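Local coordinates for nitrogenase molybdenum-iron protein alpha chain (PDB 4WES) that forms, with the beta chain, the molybdenum-iron component of nitrogenase, which reduces dinitrogen to ammonia at an iron-molybdenum cofactor, at residues K283-G291 and T350-F358; R372-V380 and S425-E433. All coordinates share one frame; numbering follows the deposited sequence. Where two conformers were deposited one is given.

Contact 1: residues K283-G291 and T350-F358; sequences KCNFIGVDG and TYMNMLKSF
Two asparagine amides carry the polar part of this contact. Asn285 ND2 donates to Thr350 O at 3.0 Å. The bond is nearly straight, 170°, and it uses a lone pair in the carbonyl plane. The other end of the same amide turns back on its own chain: OD1 accepts from Ile287 N, an Asx turn, and also bonds Gln261. This grip at both ends fixes the rotation of the amide. Asn353 reaches the opposite way, with its amide plane 84° from that of Asn285. Its ND2 donates to Ile287 O at 2.9 Å, while OD1 takes a weak bond from Gly291 N. Its CG lies between the backbone N and the carbonyl carbon (chi1 78°), which turns the amide toward the start of helix 289-303.

Three waters bridge the segments. One donates to Thr350 O, weakly to Ile287 O, and accepts from Met354 N. A second joins Asp290 N to Asn353 OD1 and Ser357 OG, and a third joins Asp290 OD2 to Asn353 O.

The apolar part centres on Ile287, in the conformer given. Its CG2 sits over the middle of the Tyr351 ring, 3.6 Å from the centroid, a CH-pi contact. CG2 also meets Met354 CE at 3.7 Å. Tyr351 OH is bonded to Tyr484. At Gly288, the N-cap residue, CA comes within 4.4 Å of Met354 CA.

The Thr350 side chain lies about 7 Å from the iron-molybdenum cofactor. The contact sets the turn from edge strand 281-283 into helix 289-303 against helix 352-357, with helix 492-507 packing on Val289 and Met354.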
loop_
_atom_site.group_PDB
_atom_site.type_symbol
_atom_site.label_atom_id
_atom_site.label_comp_id
_atom_site.label_asym_id
_atom_site.label_seq_id
_atom_site.Cartn_x
_atom_site.Cartn_y
_atom_site.Cartn_z
ATOM N N LYS A 283 12.817 -46.383 -10.069
ATOM C CA LYS A 283 12.004 -45.205 -10.351
ATOM C C LYS A 283 11.033 -44.992 -9.225
ATOM O O LYS A 283 10.425 -45.924 -8.746
ATOM C CB LYS A 283 11.265 -45.399 -11.680
ATOM C CG LYS A 283 10.514 -44.150 -12.172
ATOM C CD LYS A 283 11.483 -43.065 -12.628
ATOM C CE LYS A 283 10.804 -41.736 -12.938
ATOM N NZ LYS A 283 10.057 -41.153 -11.792
ATOM N N CYS A 284 10.930 -43.764 -8.754
ATOM C CA CYS A 284 9.951 -43.402 -7.725
ATOM C C CYS A 284 9.039 -42.290 -8.257
ATOM O O CYS A 284 9.355 -41.613 -9.236
ATOM C CB CYS A 284 10.619 -42.904 -6.439
ATOM S SG CYS A 284 11.561 -41.360 -6.580
ATOM N N ASN A 285 7.912 -42.105 -7.585
ATOM C CA ASN A 285 7.098 -40.929 -7.846
ATOM C C ASN A 285 6.388 -40.542 -6.575
ATOM O O ASN A 285 5.404 -41.164 -6.173
ATOM C CB ASN A 285 6.091 -41.177 -8.962
ATOM C CG ASN A 285 5.320 -39.915 -9.268
ATOM O OD1 ASN A 285 5.732 -38.840 -8.875
ATOM N ND2 ASN A 285 4.212 -40.032 -9.993
ATOM N N PHE A 286 6.875 -39.470 -5.966
ATOM C CA PHE A 286 6.295 -38.956 -4.732
ATOM C C PHE A 286 5.181 -37.925 -4.981
ATOM O O PHE A 286 4.778 -37.234 -4.057
ATOM C CB PHE A 286 7.373 -38.357 -3.826
ATOM C CG PHE A 286 8.252 -39.382 -3.183
ATOM C CD1 PHE A 286 9.509 -39.690 -3.696
ATOM C CD2 PHE A 286 7.835 -40.024 -2.038
ATOM C CE1 PHE A 286 10.292 -40.656 -3.075
ATOM C CE2 PHE A 286 8.639 -40.966 -1.423
ATOM C CZ PHE A 286 9.867 -41.279 -1.948
ATOM N N ILE A 287 4.649 -37.859 -6.207
ATOM C CA ILE A 287 3.544 -36.955 -6.490
ATOM C C ILE A 287 2.250 -37.761 -6.691
ATOM O O ILE A 287 2.203 -38.723 -7.471
ATOM C CB ILE A 287 3.883 -36.092 -7.709
ATOM C CG1 ILE A 287 5.166 -35.307 -7.430
ATOM C CG2 ILE A 287 2.750 -35.136 -8.002
ATOM C CD1 ILE A 287 5.914 -34.815 -8.641
ATOM N N GLY A 288 1.223 -37.393 -5.932
ATOM C CA GLY A 288 -0.057 -38.059 -5.953
ATOM C C GLY A 288 -0.149 -39.177 -4.961
ATOM O O GLY A 288 0.822 -39.909 -4.748
ATOM N N VAL A 289 -1.320 -39.393 -4.390
ATOM C CA VAL A 289 -1.477 -40.482 -3.407
ATOM C C VAL A 289 -1.062 -41.805 -4.024
ATOM O O VAL A 289 -0.320 -42.583 -3.416
ATOM C CB VAL A 289 -2.939 -40.579 -2.929
ATOM C CG1 VAL A 289 -3.153 -41.795 -2.046
ATOM C CG2 VAL A 289 -3.337 -39.335 -2.144
ATOM N N ASP A 290 -1.572 -42.122 -5.215
ATOM C CA ASP A 290 -1.258 -43.440 -5.777
ATOM C C ASP A 290 0.233 -43.587 -6.053
ATOM O O ASP A 290 0.820 -44.647 -5.819
ATOM C CB ASP A 290 -2.079 -43.723 -7.044
ATOM C CG ASP A 290 -3.551 -43.936 -6.783
ATOM O OD1 ASP A 290 -3.954 -44.171 -5.648
ATOM O OD2 ASP A 290 -4.317 -43.885 -7.748
ATOM N N GLY A 291 0.843 -42.509 -6.522
ATOM C CA GLY A 291 2.273 -42.520 -6.768
ATOM C C GLY A 291 3.087 -42.769 -5.518
ATOM O O GLY A 291 3.961 -43.640 -5.495
ATOM N N THR A 350 4.647 -37.328 -14.086
ATOM C CA THR A 350 4.500 -37.620 -12.657
ATOM C C THR A 350 3.211 -37.052 -12.043
ATOM O O THR A 350 2.743 -37.590 -11.054
ATOM C CB THR A 350 5.757 -37.228 -11.894
ATOM O OG1 THR A 350 6.008 -35.857 -12.131
ATOM C CG2 THR A 350 6.916 -38.099 -12.287
ATOM N N TYR A 351 2.657 -35.968 -12.619
ATOM C CA TYR A 351 1.392 -35.414 -12.138
ATOM C C TYR A 351 0.131 -36.167 -12.608
ATOM O O TYR A 351 -0.969 -35.884 -12.144
ATOM C CB TYR A 351 1.304 -33.893 -12.461
ATOM C CG TYR A 351 2.028 -33.094 -11.402
ATOM C CD1 TYR A 351 1.313 -32.504 -10.380
ATOM C CD2 TYR A 351 3.409 -32.960 -11.402
ATOM C CE1 TYR A 351 1.958 -31.857 -9.353
ATOM C CE2 TYR A 351 4.085 -32.297 -10.374
ATOM C CZ TYR A 351 3.360 -31.737 -9.345
ATOM O OH TYR A 351 3.953 -31.128 -8.279
ATOM N N MET A 352 0.289 -37.112 -13.530
ATOM C CA MET A 352 -0.892 -37.747 -14.124
ATOM C C MET A 352 -1.722 -38.525 -13.118
ATOM O O MET A 352 -2.964 -38.493 -13.189
ATOM C CB MET A 352 -0.467 -38.674 -15.258
ATOM C CG MET A 352 -0.140 -37.902 -16.522
ATOM S SD MET A 352 0.402 -38.978 -17.853
ATOM C CE MET A 352 0.393 -37.809 -19.208
ATOM N N ASN A 353 -1.092 -39.281 -12.210
ATOM C CA ASN A 353 -1.894 -40.121 -11.335
ATOM C C ASN A 353 -2.753 -39.309 -10.364
ATOM O O ASN A 353 -3.850 -39.731 -10.011
ATOM C CB ASN A 353 -1.044 -41.162 -10.595
ATOM C CG ASN A 353 -0.270 -40.600 -9.397
ATOM O OD1 ASN A 353 -0.788 -40.525 -8.288
ATOM N ND2 ASN A 353 0.961 -40.201 -9.609
ATOM N N MET A 354 -2.263 -38.120 -9.992
ATOM C CA MET A 354 -3.013 -37.245 -9.110
ATOM C C MET A 354 -4.252 -36.736 -9.844
ATOM O O MET A 354 -5.380 -36.798 -9.326
ATOM C CB MET A 354 -2.115 -36.110 -8.632
ATOM C CG MET A 354 -2.833 -35.180 -7.679
ATOM S SD MET A 354 -1.779 -34.352 -6.511
ATOM C CE MET A 354 -0.543 -33.588 -7.572
ATOM N N LEU A 355 -4.076 -36.247 -11.068
ATOM C CA LEU A 355 -5.234 -35.805 -11.854
ATOM C C LEU A 355 -6.244 -36.930 -12.046
ATOM O O LEU A 355 -7.459 -36.716 -11.913
ATOM C CB LEU A 355 -4.781 -35.253 -13.193
ATOM C CG LEU A 355 -3.988 -33.944 -13.096
ATOM C CD1 LEU A 355 -3.505 -33.519 -14.465
ATOM C CD2 LEU A 355 -4.793 -32.829 -12.465
ATOM N N LYS A 356 -5.748 -38.134 -12.331
ATOM C CA LYS A 356 -6.661 -39.245 -12.552
ATOM C C LYS A 356 -7.459 -39.557 -11.281
ATOM O O LYS A 356 -8.663 -39.809 -11.356
ATOM C CB LYS A 356 -5.897 -40.486 -12.994
ATOM C CG LYS A 356 -6.815 -41.632 -13.391
ATOM C CD LYS A 356 -6.061 -42.787 -14.019
ATOM C CE LYS A 356 -7.009 -43.937 -14.352
ATOM N NZ LYS A 356 -6.208 -45.135 -14.718
ATOM N N SER A 357 -6.814 -39.516 -10.121
ATOM C CA SER A 357 -7.523 -39.717 -8.873
ATOM C C SER A 357 -8.593 -38.669 -8.606
ATOM O O SER A 357 -9.630 -38.986 -8.001
ATOM C CB SER A 357 -6.557 -39.750 -7.686
ATOM O OG SER A 357 -5.719 -40.882 -7.740
ATOM N N PHE A 358 -8.395 -37.450 -9.101
ATOM C CA PHE A 358 -9.380 -36.384 -8.974
ATOM C C PHE A 358 -10.519 -36.504 -10.014
ATOM O O PHE A 358 -11.451 -35.697 -9.998
ATOM C CB PHE A 358 -8.728 -35.005 -9.178
ATOM C CG PHE A 358 -7.713 -34.569 -8.128
ATOM C CD1 PHE A 358 -7.422 -35.313 -6.980
ATOM C CD2 PHE A 358 -7.067 -33.376 -8.311
ATOM C CE1 PHE A 358 -6.499 -34.820 -6.075
ATOM C CE2 PHE A 358 -6.150 -32.896 -7.420
ATOM C CZ PHE A 358 -5.857 -33.623 -6.292
HETATM O O HOH W 1 0.517 -37.493 -9.695
HETATM O O HOH W 2 -3.165 -40.412 -6.937
HETATM O O HOH W 3 -4.450 -42.521 -10.058
HETATM O O HOH W 4 -6.353 -42.889 -5.349
#

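Contact 2: residues R372-V380 and S425-E433; sequences RDDYEGREV and SSYGGMMKE
Asp374 O and Tyr375 O, near the C-terminal end of helix 372-376, accept from backbone N-H groups of the weakly bonded helix at about 430-433. Helix-end carbonyls thus meet N-H groups of a short helix, in the nitrogenase component 1 family domain. Asp374 O takes Met430 N at 2.9 Å. Its carboxylate OD1 lies at the edge of the Tyr427 ring, 3.8 Å from CE2. OD1 is also bonded to His263, and OD2 forms a salt bridge with Arg264. Tyr375 O takes Met431 N at 2.9 Å. The side chains of Tyr375 and Met430 lie side by side, with Met430 CE 4.1 Å from Tyr375 CE1, and the phenol OH is bonded to Asp442.

Gly377 leaves the helix with positive phi (100°). Its CA lies 4.1 Å from Gly429 CA, where neither residue has a side chain to hold the backbones apart. Arg378 N then donates to Tyr427 O at 2.9 Å. The Arg378 side chain crosses that of Tyr427 at about a right angle. It bends at chi3 (62°), bringing NE to a water in the guanidinium plane that donates to Ser425 O. The guanidinium forms a salt bridge with Glu271.

Glu379 meets Lys432 in a salt bridge at the surface. The modelled separation is very short, so this and the weak bond from Lys432 NZ to Glu376 O are doubtful. Another water accepts from Tyr427 N at 3.0 Å and donates weakly to Glu379 OE1.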
loop_
_atom_site.group_PDB
_atom_site.type_symbol
_atom_site.label_atom_id
_atom_site.label_comp_id
_atom_site.label_asym_id
_atom_site.label_seq_id
_atom_site.Cartn_x
_atom_site.Cartn_y
_atom_site.Cartn_z
ATOM N N ARG A 372 13.413 -40.023 -26.095
ATOM C CA ARG A 372 12.470 -41.090 -26.423
ATOM C C ARG A 372 12.232 -42.011 -25.234
ATOM O O ARG A 372 11.115 -42.509 -25.068
ATOM C CB ARG A 372 12.950 -41.893 -27.628
ATOM C CG ARG A 372 12.702 -41.199 -28.965
ATOM C CD ARG A 372 13.102 -42.087 -30.127
ATOM N NE ARG A 372 12.336 -43.324 -30.119
ATOM C CZ ARG A 372 12.842 -44.510 -30.375
ATOM N NH1 ARG A 372 14.073 -44.643 -30.842
ATOM N NH2 ARG A 372 12.085 -45.570 -30.192
ATOM N N ASP A 373 13.256 -42.265 -24.407
ATOM C CA ASP A 373 13.077 -43.143 -23.257
ATOM C C ASP A 373 12.066 -42.604 -22.242
ATOM O O ASP A 373 11.403 -43.397 -21.523
ATOM C CB ASP A 373 14.407 -43.534 -22.578
ATOM C CG ASP A 373 15.417 -42.394 -22.446
ATOM O OD1 ASP A 373 15.660 -41.645 -23.404
ATOM O OD2 ASP A 373 16.037 -42.348 -21.366
ATOM N N ASP A 374 11.992 -41.285 -22.072
ATOM C CA ASP A 374 10.994 -40.719 -21.161
ATOM C C ASP A 374 9.573 -40.899 -21.693
ATOM O O ASP A 374 8.629 -41.025 -20.912
ATOM C CB ASP A 374 11.272 -39.251 -20.910
ATOM C CG ASP A 374 12.671 -39.037 -20.357
ATOM O OD1 ASP A 374 12.904 -39.393 -19.186
ATOM O OD2 ASP A 374 13.512 -38.564 -21.139
ATOM N N TYR A 375 9.406 -40.817 -23.016
ATOM C CA TYR A 375 8.098 -41.035 -23.646
ATOM C C TYR A 375 7.729 -42.508 -23.709
ATOM O O TYR A 375 6.599 -42.881 -23.373
ATOM C CB TYR A 375 8.092 -40.450 -25.046
ATOM C CG TYR A 375 8.084 -38.940 -25.164
ATOM C CD1 TYR A 375 6.908 -38.219 -25.013
ATOM C CD2 TYR A 375 9.246 -38.223 -25.435
ATOM C CE1 TYR A 375 6.860 -36.833 -25.175
ATOM C CE2 TYR A 375 9.222 -36.851 -25.611
ATOM C CZ TYR A 375 8.023 -36.147 -25.486
ATOM O OH TYR A 375 7.956 -34.800 -25.636
ATOM N N GLU A 376 8.650 -43.343 -24.186
ATOM C CA GLU A 376 8.397 -44.719 -24.610
ATOM C C GLU A 376 8.887 -45.769 -23.634
ATOM O O GLU A 376 8.572 -46.959 -23.790
ATOM C CB GLU A 376 9.055 -44.964 -25.961
ATOM C CG GLU A 376 8.592 -44.050 -27.095
ATOM C CD GLU A 376 9.349 -44.236 -28.380
ATOM O OE1 GLU A 376 9.577 -45.424 -28.755
ATOM O OE2 GLU A 376 9.728 -43.224 -29.021
ATOM N N GLY A 377 9.696 -45.355 -22.669
ATOM C CA GLY A 377 10.348 -46.233 -21.735
ATOM C C GLY A 377 11.788 -46.550 -22.044
ATOM O O GLY A 377 12.232 -46.451 -23.197
ATOM N N ARG A 378 12.549 -46.893 -21.022
ATOM C CA ARG A 378 13.966 -47.168 -21.183
ATOM C C ARG A 378 14.300 -48.359 -22.070
ATOM O O ARG A 378 15.433 -48.489 -22.569
ATOM C CB ARG A 378 14.641 -47.342 -19.817
ATOM C CG ARG A 378 14.811 -46.044 -19.060
ATOM C CD ARG A 378 15.428 -46.262 -17.688
ATOM N NE ARG A 378 16.767 -46.830 -17.769
ATOM C CZ ARG A 378 17.897 -46.136 -17.898
ATOM N NH1 ARG A 378 19.050 -46.789 -17.976
ATOM N NH2 ARG A 378 17.911 -44.818 -17.890
ATOM N N GLU A 379 13.322 -49.222 -22.304
ATOM C CA GLU A 379 13.542 -50.357 -23.185
ATOM C C GLU A 379 13.905 -49.916 -24.596
ATOM O O GLU A 379 14.478 -50.724 -25.316
ATOM C CB GLU A 379 12.322 -51.287 -23.243
ATOM C CG GLU A 379 11.010 -50.632 -23.617
ATOM C CD GLU A 379 10.176 -50.216 -22.402
ATOM O OE1 GLU A 379 10.695 -49.582 -21.403
ATOM O OE2 GLU A 379 8.966 -50.519 -22.471
ATOM N N VAL A 380 13.592 -48.676 -24.988
ATOM C CA VAL A 380 13.932 -48.242 -26.348
ATOM C C VAL A 380 15.357 -47.686 -26.472
ATOM O O VAL A 380 15.799 -47.384 -27.582
ATOM C CB VAL A 380 12.927 -47.234 -26.939
ATOM C CG1 VAL A 380 11.503 -47.745 -26.810
ATOM C CG2 VAL A 380 13.100 -45.840 -26.339
ATOM N N SER A 425 16.025 -50.282 -11.816
ATOM C CA SER A 425 16.768 -49.840 -13.002
ATOM C C SER A 425 15.886 -49.796 -14.227
ATOM O O SER A 425 16.303 -50.167 -15.305
ATOM C CB SER A 425 18.002 -50.735 -13.195
ATOM O OG SER A 425 18.735 -50.765 -11.973
ATOM N N SER A 426 14.663 -49.306 -14.065
ATOM C CA SER A 426 13.747 -49.265 -15.189
ATOM C C SER A 426 12.820 -48.079 -15.060
ATOM O O SER A 426 12.669 -47.473 -13.989
ATOM C CB SER A 426 12.995 -50.568 -15.304
ATOM O OG SER A 426 12.185 -50.748 -14.204
ATOM N N TYR A 427 12.221 -47.693 -16.193
ATOM C CA TYR A 427 11.240 -46.606 -16.250
ATOM C C TYR A 427 10.393 -46.858 -17.460
ATOM O O TYR A 427 10.909 -46.855 -18.584
ATOM C CB TYR A 427 11.932 -45.262 -16.370
ATOM C CG TYR A 427 11.029 -44.032 -16.494
ATOM C CD1 TYR A 427 9.815 -43.950 -15.823
ATOM C CD2 TYR A 427 11.413 -42.955 -17.267
ATOM C CE1 TYR A 427 9.036 -42.821 -15.907
ATOM C CE2 TYR A 427 10.632 -41.813 -17.359
ATOM C CZ TYR A 427 9.441 -41.749 -16.685
ATOM O OH TYR A 427 8.691 -40.582 -16.736
ATOM N N GLY A 428 9.100 -47.074 -17.246
ATOM C CA GLY A 428 8.198 -47.400 -18.354
ATOM C C GLY A 428 7.862 -46.267 -19.288
ATOM O O GLY A 428 7.369 -46.515 -20.382
ATOM N N GLY A 429 8.038 -45.022 -18.846
ATOM C CA GLY A 429 7.777 -43.865 -19.680
ATOM C C GLY A 429 6.340 -43.390 -19.603
ATOM O O GLY A 429 5.443 -44.070 -19.078
ATOM N N MET A 430 6.105 -42.202 -20.128
ATOM C CA MET A 430 4.810 -41.537 -19.972
ATOM C C MET A 430 3.697 -42.161 -20.794
ATOM O O MET A 430 2.569 -42.267 -20.320
ATOM C CB MET A 430 4.981 -40.065 -20.313
ATOM C CG MET A 430 3.691 -39.254 -20.178
ATOM S SD MET A 430 3.956 -37.478 -20.199
ATOM C CE MET A 430 4.333 -37.195 -21.933
ATOM N N MET A 431 4.000 -42.568 -22.026
ATOM C CA MET A 431 2.956 -43.048 -22.923
ATOM C C MET A 431 2.177 -44.233 -22.288
ATOM O O MET A 431 0.949 -44.332 -22.421
ATOM C CB MET A 431 3.590 -43.408 -24.276
ATOM C CG MET A 431 2.682 -43.352 -25.494
ATOM S SD MET A 431 3.707 -43.719 -26.930
ATOM C CE MET A 431 4.639 -42.207 -27.291
ATOM N N LYS A 432 2.903 -45.132 -21.618
ATOM C CA LYS A 432 2.291 -46.324 -21.031
ATOM C C LYS A 432 1.162 -45.950 -20.096
ATOM O O LYS A 432 0.165 -46.692 -19.994
ATOM C CB LYS A 432 3.301 -47.174 -20.285
ATOM C CG LYS A 432 3.907 -48.294 -21.105
ATOM C CD LYS A 432 5.399 -48.105 -21.308
ATOM C CE LYS A 432 6.197 -49.389 -21.420
ATOM N NZ LYS A 432 7.627 -49.018 -21.343
ATOM N N GLU A 433 1.306 -44.824 -19.401
ATOM C CA GLU A 433 0.327 -44.433 -18.399
ATOM C C GLU A 433 -0.892 -43.738 -18.992
ATOM O O GLU A 433 -1.932 -43.666 -18.351
ATOM C CB GLU A 433 1.013 -43.529 -17.360
ATOM C CG GLU A 433 0.161 -43.226 -16.143
ATOM C CD GLU A 433 0.962 -42.848 -14.921
ATOM O OE1 GLU A 433 2.124 -43.266 -14.819
ATOM O OE2 GLU A 433 0.373 -42.165 -14.070
HETATM O O HOH W 5 16.757 -49.685 -18.055
HETATM O O HOH W 6 12.312 -49.656 -18.428
#

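From the N terminus, the chain first passes through 283-291, where strand 281-283 leads into helix 289-303. Contact 1 closes a largely helical loop when 350-358 returns to it. The chain continues through strand 361-367 to 372-380, and contact 2 closes a second loop, with little regular structure, at 425-433. The loops follow in series; they neither nest nor cross. The contacts still touch in space: Lys283 CE packs on Tyr427 CE1 at 3.6 Å, and Met352 CE on Met430 SD at 3.7 Å. Together they tie edge strand 281-283 of a four-stranded parallel sheet to helices around the mixed sheet, near the iron-molybdenum cofactor.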